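Local coordinates for protein synaptotagmin-4 (Rattus norvegicus, PDB 1W15) that takes part in the mobility of neuronal dense core vesicles through its interaction with the kinesin KIF1A, the crystallised part being its C2B domain, at residues C24-T28 against T29-T33; W133-I136 against C137-R141. All blocks are in the same frame, centred on the assembly; numbering follows the deposited sequence. Where two conformers were deposited one is given.

Contact 1 (C24-T28 against T29-T33)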
ATOM      1  N   CYS A  24     -11.643   1.212  -0.294  1.00 33.34           N
ATOM      2  CA  CYS A  24     -11.892   2.593   0.171  1.00 33.02           C
ATOM      3  C   CYS A  24     -12.897   3.227  -0.786  1.00 33.35           C
ATOM      4  O   CYS A  24     -12.655   3.267  -2.007  1.00 32.53           O
ATOM      5  CB  CYS A  24     -10.600   3.426   0.145  1.00 32.37           C
ATOM      6  SG  CYS A  24     -10.875   5.100   0.666  1.00 35.46           S
ATOM      7  N   TYR A  25     -14.025   3.720  -0.253  1.00 33.20           N
ATOM      8  CA  TYR A  25     -15.046   4.364  -1.077  1.00 33.99           C
ATOM      9  C   TYR A  25     -14.868   5.894  -0.966  1.00 34.88           C
ATOM     10  O   TYR A  25     -15.018   6.485   0.102  1.00 34.59           O
ATOM     11  CB  TYR A  25     -16.452   3.978  -0.603  1.00 34.59           C
ATOM     12  CG  TYR A  25     -17.607   4.658  -1.331  1.00 35.80           C
ATOM     13  CD1 TYR A  25     -17.576   4.840  -2.716  1.00 36.26           C
ATOM     14  CD2 TYR A  25     -18.758   5.096  -0.628  1.00 34.27           C
ATOM     15  CE1 TYR A  25     -18.642   5.454  -3.405  1.00 33.73           C
ATOM     16  CE2 TYR A  25     -19.841   5.697  -1.315  1.00 35.20           C
ATOM     17  CZ  TYR A  25     -19.762   5.875  -2.694  1.00 35.88           C
ATOM     18  OH  TYR A  25     -20.783   6.471  -3.406  1.00 32.64           O
ATOM     19  N   GLN A  26     -14.476   6.484  -2.086  1.00 36.38           N
ATOM     20  CA  GLN A  26     -14.287   7.932  -2.225  1.00 39.12           C
ATOM     21  C   GLN A  26     -15.707   8.497  -2.546  1.00 38.27           C
ATOM     22  O   GLN A  26     -16.010   8.788  -3.707  1.00 38.21           O
ATOM     23  CB  GLN A  26     -13.129   8.234  -3.287  1.00 39.04           C
ATOM     24  CG  GLN A  26     -11.869   7.337  -3.279  1.00 45.81           C
ATOM     25  CD  GLN A  26     -10.533   7.946  -3.741  1.00 54.46           C
ATOM     26  OE1 GLN A  26      -9.508   7.259  -3.703  1.00 55.59           O
ATOM     27  NE2 GLN A  26     -10.322   9.184  -4.173  1.00 59.14           N
ATOM     28  N   SER A  27     -16.552   8.637  -1.497  1.00 40.09           N
ATOM     29  CA  SER A  27     -17.967   8.997  -1.717  1.00 40.26           C
ATOM     30  C   SER A  27     -18.234  10.285  -2.514  1.00 42.31           C
ATOM     31  O   SER A  27     -19.204  10.337  -3.298  1.00 42.80           O
ATOM     32  CB  SER A  27     -18.776   9.029  -0.398  1.00 41.01           C
ATOM     33  OG  SER A  27     -18.475  10.160   0.394  1.00 39.84           O
ATOM     34  N   THR A  28     -17.413  11.324  -2.310  1.00 43.06           N
ATOM     35  CA  THR A  28     -17.629  12.611  -3.026  1.00 43.59           C
ATOM     36  C   THR A  28     -17.183  12.540  -4.488  1.00 45.08           C
ATOM     37  O   THR A  28     -17.547  13.405  -5.284  1.00 43.78           O
ATOM     38  CB  THR A  28     -16.903  13.797  -2.355  1.00 43.54           C
ATOM     39  OG1 THR A  28     -15.482  13.572  -2.383  1.00 44.13           O
ATOM     40  CG2 THR A  28     -17.242  13.889  -0.896  1.00 42.86           C
ATOM     41  N   THR A  29     -16.397  11.528  -4.845  1.00 45.55           N
ATOM     42  CA  THR A  29     -15.954  11.414  -6.269  1.00 47.66           C
ATOM     43  C   THR A  29     -16.380  10.131  -7.004  1.00 46.42           C
ATOM     44  O   THR A  29     -15.966   9.901  -8.127  1.00 46.29           O
ATOM     45  CB  THR A  29     -14.490  11.552  -6.431  1.00 46.38           C
ATOM     46  OG1 THR A  29     -13.832  10.535  -5.637  1.00 50.73           O
ATOM     47  CG2 THR A  29     -14.032  12.910  -5.907  1.00 50.95           C
ATOM     48  N   ASN A  30     -17.222   9.333  -6.378  1.00 47.73           N
ATOM     49  CA  ASN A  30     -17.716   8.115  -7.020  1.00 49.00           C
ATOM     50  C   ASN A  30     -16.586   7.253  -7.583  1.00 46.99           C
ATOM     51  O   ASN A  30     -16.621   6.879  -8.757  1.00 46.89           O
ATOM     52  CB  ASN A  30     -18.660   8.514  -8.151  1.00 49.72           C
ATOM     53  CG  ASN A  30     -19.598   9.601  -7.728  1.00 53.01           C
ATOM     54  OD1 ASN A  30     -20.358   9.457  -6.730  1.00 55.32           O
ATOM     55  ND2 ASN A  30     -19.546  10.719  -8.453  1.00 55.18           N
ATOM     56  N   THR A  31     -15.559   6.998  -6.782  1.00 46.29           N
ATOM     57  CA  THR A  31     -14.561   5.977  -7.169  1.00 46.07           C
ATOM     58  C   THR A  31     -14.443   5.042  -6.007  1.00 43.26           C
ATOM     59  O   THR A  31     -14.772   5.400  -4.865  1.00 43.37           O
ATOM     60  CB  THR A  31     -13.143   6.506  -7.531  1.00 47.05           C
ATOM     61  OG1 THR A  31     -12.741   7.452  -6.566  1.00 52.13           O
ATOM     62  CG2 THR A  31     -13.076   7.244  -8.914  1.00 51.54           C
ATOM     63  N   LEU A  32     -13.996   3.818  -6.287  1.00 40.06           N
ATOM     64  CA  LEU A  32     -13.822   2.845  -5.230  1.00 36.75           C
ATOM     65  C   LEU A  32     -12.446   2.293  -5.504  1.00 35.50           C
ATOM     66  O   LEU A  32     -12.168   1.843  -6.633  1.00 34.88           O
ATOM     67  CB  LEU A  32     -14.849   1.719  -5.390  1.00 36.81           C
ATOM     68  CG  LEU A  32     -14.744   0.511  -4.457  1.00 35.06           C
ATOM     69  CD1 LEU A  32     -15.099   0.839  -2.954  1.00 35.59           C
ATOM     70  CD2 LEU A  32     -15.671  -0.601  -5.023  1.00 33.58           C
ATOM     71  N   THR A  33     -11.580   2.305  -4.502  0.50 34.18           N
ATOM     72  CA  THR A  33     -10.258   1.733  -4.723  0.50 33.27           C
ATOM     73  C   THR A  33     -10.211   0.375  -4.054  0.50 32.75           C
ATOM     74  O   THR A  33     -10.703   0.195  -2.933  0.50 32.74           O
ATOM     75  CB  THR A  33      -9.150   2.695  -4.250  0.50 34.15           C
ATOM     76  OG1 THR A  33      -9.020   2.631  -2.833  0.50 32.43           O
ATOM     77  CG2 THR A  33      -9.613   4.148  -4.517  0.50 32.76           C
TER
HETATM   78  O   HOH W   1     -20.571   6.765  -5.827  1.00 51.25           O
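A chi1 of -40° sets CG of Q26 opposite its own carbonyl carbon, and the extended chain beyond it passes obliquely over T31. The threonine hydroxyls meet its aliphatic part: T31 OG1 lies 3.4 Å from Q26 CG, and T29 OG1 lies equally close to Q26 CB at 3.4 Å. Q26 and T31 lie on the face of the sheet that also carries C24 and T33; T29 reaches Q26 from the turn. On the reverse face, Y25 CB rests 4.1 Å from L32 CD1, while T31 O comes to the rim of the Y25 ring, near its plane, 3.6 Å from Y25 CD1.

The frame is the beta hairpin of strands 18-26 and 31-40 of the C2B domain, its short strand segments running at 160°. C24 and T33 form a hydrogen-bonded pair, with T33 N to C24 O at 2.9 Å, and Y25 with L32 is the following non-hydrogen-bonded pair. At Q26 the ladder gives way to a G1 beta bulge, because N30 and T31 both face this residue. Q26 N still bonds T31 O at 3.0 Å, but Q26 O turns to T29 N, which sits 49° out of the carbonyl plane. At the edge of the Y25 ring and in its plane, water 1 donates to N30 OD1 at 2.8 Å. Backbone bonding therefore fixes the hairpin end, whereas T29 OG1 and T31 OG1, 3.4 Å apart, add at most a weak hydroxyl bond beside the methylenes of Q26.

Contact 2 (W133-I136 against C137-R141)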
ATOM      1  N   TRP A 133     -18.311  -4.855   3.392  1.00 36.56           N
ATOM      2  CA  TRP A 133     -19.030  -3.861   2.574  1.00 37.05           C
ATOM      3  C   TRP A 133     -19.792  -2.815   3.409  1.00 35.88           C
ATOM      4  O   TRP A 133     -19.793  -1.635   3.077  1.00 33.74           O
ATOM      5  CB  TRP A 133     -20.021  -4.549   1.666  1.00 37.37           C
ATOM      6  CG  TRP A 133     -20.448  -3.717   0.487  1.00 37.96           C
ATOM      7  CD1 TRP A 133     -21.704  -3.154   0.261  1.00 38.41           C
ATOM      8  CD2 TRP A 133     -19.642  -3.349  -0.638  1.00 38.13           C
ATOM      9  NE1 TRP A 133     -21.707  -2.516  -0.958  1.00 37.53           N
ATOM     10  CE2 TRP A 133     -20.460  -2.607  -1.523  1.00 38.07           C
ATOM     11  CE3 TRP A 133     -18.308  -3.590  -1.003  1.00 38.92           C
ATOM     12  CZ2 TRP A 133     -19.986  -2.095  -2.737  1.00 38.78           C
ATOM     13  CZ3 TRP A 133     -17.836  -3.084  -2.221  1.00 39.20           C
ATOM     14  CH2 TRP A 133     -18.681  -2.341  -3.070  1.00 39.87           C
ATOM     15  N   LYS A 134     -20.458  -3.257   4.466  1.00 35.86           N
ATOM     16  CA  LYS A 134     -21.144  -2.307   5.371  1.00 36.26           C
ATOM     17  C   LYS A 134     -20.177  -1.231   5.932  1.00 36.19           C
ATOM     18  O   LYS A 134     -20.510  -0.028   6.034  1.00 33.18           O
ATOM     19  CB  LYS A 134     -21.856  -3.058   6.493  1.00 37.13           C
ATOM     20  CG  LYS A 134     -22.481  -2.083   7.507  1.00 39.33           C
ATOM     21  CD  LYS A 134     -23.578  -2.658   8.357  1.00 41.16           C
ATOM     22  CE  LYS A 134     -23.829  -1.749   9.589  1.00 41.99           C
ATOM     23  NZ  LYS A 134     -24.300  -0.309   9.280  1.00 40.64           N
ATOM     24  N   GLU A 135     -18.981  -1.688   6.298  1.00 35.60           N
ATOM     25  CA  GLU A 135     -17.984  -0.838   6.937  1.00 37.37           C
ATOM     26  C   GLU A 135     -17.480   0.196   5.909  1.00 37.11           C
ATOM     27  O   GLU A 135     -17.381   1.396   6.228  1.00 36.68           O
ATOM     28  CB  GLU A 135     -16.848  -1.687   7.532  1.00 37.76           C
ATOM     29  CG  GLU A 135     -16.053  -0.971   8.620  1.00 46.21           C
ATOM     30  CD  GLU A 135     -14.993  -1.855   9.286  1.00 50.20           C
ATOM     31  OE1 GLU A 135     -15.125  -3.095   9.236  1.00 51.72           O
ATOM     32  OE2 GLU A 135     -14.031  -1.296   9.873  1.00 55.02           O
ATOM     33  N   ILE A 136     -17.223  -0.284   4.676  0.50 37.65           N
ATOM     34  CA  ILE A 136     -16.868   0.505   3.464  0.50 38.71           C
ATOM     35  C   ILE A 136     -17.874   1.667   3.152  0.50 40.98           C
ATOM     36  O   ILE A 136     -17.457   2.854   2.812  0.50 42.60           O
ATOM     37  CB  ILE A 136     -16.758  -0.464   2.220  0.50 39.06           C
ATOM     38  CG1 ILE A 136     -15.467  -1.313   2.283  0.50 38.94           C
ATOM     39  CG2 ILE A 136     -16.851   0.280   0.896  0.50 39.30           C
ATOM     40  CD1 ILE A 136     -15.597  -2.663   1.542  0.50 33.58           C
ATOM     41  N   CYS A 137     -19.165   1.340   3.290  1.00 38.49           N
ATOM     42  CA  CYS A 137     -20.244   2.301   3.125  1.00 37.93           C
ATOM     43  C   CYS A 137     -20.409   3.188   4.348  1.00 36.33           C
ATOM     44  O   CYS A 137     -20.755   4.368   4.234  1.00 35.49           O
ATOM     45  CB  CYS A 137     -21.540   1.573   2.834  1.00 37.21           C
ATOM     46  SG  CYS A 137     -21.483   0.652   1.288  1.00 41.16           S
ATOM     47  N   ASP A 138     -20.168   2.636   5.529  1.00 38.10           N
ATOM     48  CA  ASP A 138     -20.284   3.439   6.770  1.00 38.54           C
ATOM     49  C   ASP A 138     -19.115   4.425   6.958  1.00 39.31           C
ATOM     50  O   ASP A 138     -19.286   5.448   7.634  1.00 39.38           O
ATOM     51  CB  ASP A 138     -20.423   2.562   8.028  1.00 37.71           C
ATOM     52  CG  ASP A 138     -21.790   1.884   8.138  1.00 39.16           C
ATOM     53  OD1 ASP A 138     -22.752   2.234   7.402  1.00 41.62           O
ATOM     54  OD2 ASP A 138     -21.956   0.938   8.914  1.00 42.04           O
ATOM     55  N   PHE A 139     -17.933   4.103   6.388  1.00 38.60           N
ATOM     56  CA  PHE A 139     -16.739   4.907   6.557  1.00 37.26           C
ATOM     57  C   PHE A 139     -16.118   5.343   5.232  1.00 38.65           C
ATOM     58  O   PHE A 139     -14.978   4.883   4.889  1.00 38.40           O
ATOM     59  CB  PHE A 139     -15.708   4.153   7.393  1.00 37.80           C
ATOM     60  CG  PHE A 139     -16.128   3.908   8.840  1.00 37.74           C
ATOM     61  CD1 PHE A 139     -16.848   2.776   9.198  1.00 38.36           C
ATOM     62  CD2 PHE A 139     -15.785   4.821   9.832  1.00 38.73           C
ATOM     63  CE1 PHE A 139     -17.216   2.527  10.547  1.00 41.24           C
ATOM     64  CE2 PHE A 139     -16.183   4.604  11.172  1.00 36.22           C
ATOM     65  CZ  PHE A 139     -16.873   3.457  11.526  1.00 37.47           C
ATOM     66  N   PRO A 140     -16.801   6.205   4.473  1.00 37.59           N
ATOM     67  CA  PRO A 140     -16.257   6.625   3.189  1.00 38.63           C
ATOM     68  C   PRO A 140     -14.926   7.341   3.420  1.00 38.53           C
ATOM     69  O   PRO A 140     -14.728   7.914   4.503  1.00 38.76           O
ATOM     70  CB  PRO A 140     -17.344   7.524   2.597  1.00 38.49           C
ATOM     71  CG  PRO A 140     -18.185   7.941   3.805  1.00 37.42           C
ATOM     72  CD  PRO A 140     -18.117   6.829   4.744  1.00 38.35           C
ATOM     73  N   ARG A 141     -13.982   7.152   2.486  1.00 38.77           N
ATOM     74  CA  ARG A 141     -12.606   7.704   2.541  1.00 38.66           C
ATOM     75  C   ARG A 141     -11.665   6.994   3.500  1.00 39.81           C
ATOM     76  O   ARG A 141     -10.503   7.398   3.612  1.00 41.45           O
ATOM     77  CB  ARG A 141     -12.577   9.248   2.803  1.00 38.32           C
ATOM     78  CG  ARG A 141     -13.084  10.065   1.630  1.00 34.28           C
ATOM     79  CD  ARG A 141     -13.384  11.608   1.946  1.00 40.07           C
ATOM     80  NE  ARG A 141     -14.411  11.687   2.993  1.00 35.09           N
ATOM     81  CZ  ARG A 141     -15.696  11.518   2.787  1.00 37.68           C
ATOM     82  NH1 ARG A 141     -16.159  11.323   1.571  1.00 40.24           N
ATOM     83  NH2 ARG A 141     -16.513  11.481   3.798  1.00 37.06           N
TER
HETATM   84  O   HOH W   2     -14.580   3.441   2.439  1.00 34.20           O
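C137 turns its sulfur onto W133, a Cys sulfur-aromatic contact between residues four apart near the C-terminal end of helix 128-138 of the C2B domain. C137 SG stands 4.2 Å from the centroid of the five-membered ring of W133, and the line is only 26° off the ring normal, so the sulfur meets a face and not the rim. The same pair is joined through the backbone, C137 N donating to W133 O at 3.0 Å. This is the closely packed side: W133 also touches L23, I98 and V100, C137 rests on L95, and the indole NE1 makes a weak hydrogen bond to L95 O.

The exposed side is held differently, by charge. K134 is extended until a chi4 of 62° bends its amine back over D138, where K134 NZ donates to D138 OD2 at 2.7 Å, on the lone pair facing the other oxygen. This salt bridge lies along the helix surface, between two side chains exposed on the surface of the assembly. E135 sends its carboxylate away to K146, and its CG approaches F139 CD1 at 3.9 Å, with the carboxylate and ring planes turned 71° apart.

F139 is the first residue to leave helical backbone angles, yet its amide still completes a helical bond, F139 N to E135 O at 2.8 Å. The same carbonyl oxygen also meets the phenyl ring in its plane, with F139 CD1 3.3 Å from E135 O.

In the fold
Contact 1 precedes contact 2 along the chain, their centres about 10 Å apart on the same side of the C2B domain. The first is the hairpin of strands 18-26 and 31-40, neighbours in a four-stranded antiparallel sheet; the second is the end of helix 128-138, which leads into strand 144-149, outermost in the sheet within this chain and next to strand 18-26. They meet directly: Y25 O lies 2.7 Å from R141 N and S27 OG 2.8 Å from R141 NH1, both probable hydrogen bonds. I136 and W133 also pack on Y25 and L32, respectively, so the end of the helix is packed against the hairpin through buried side chains. In the three-chain assembly, T29 packs against E135 of the second subunit.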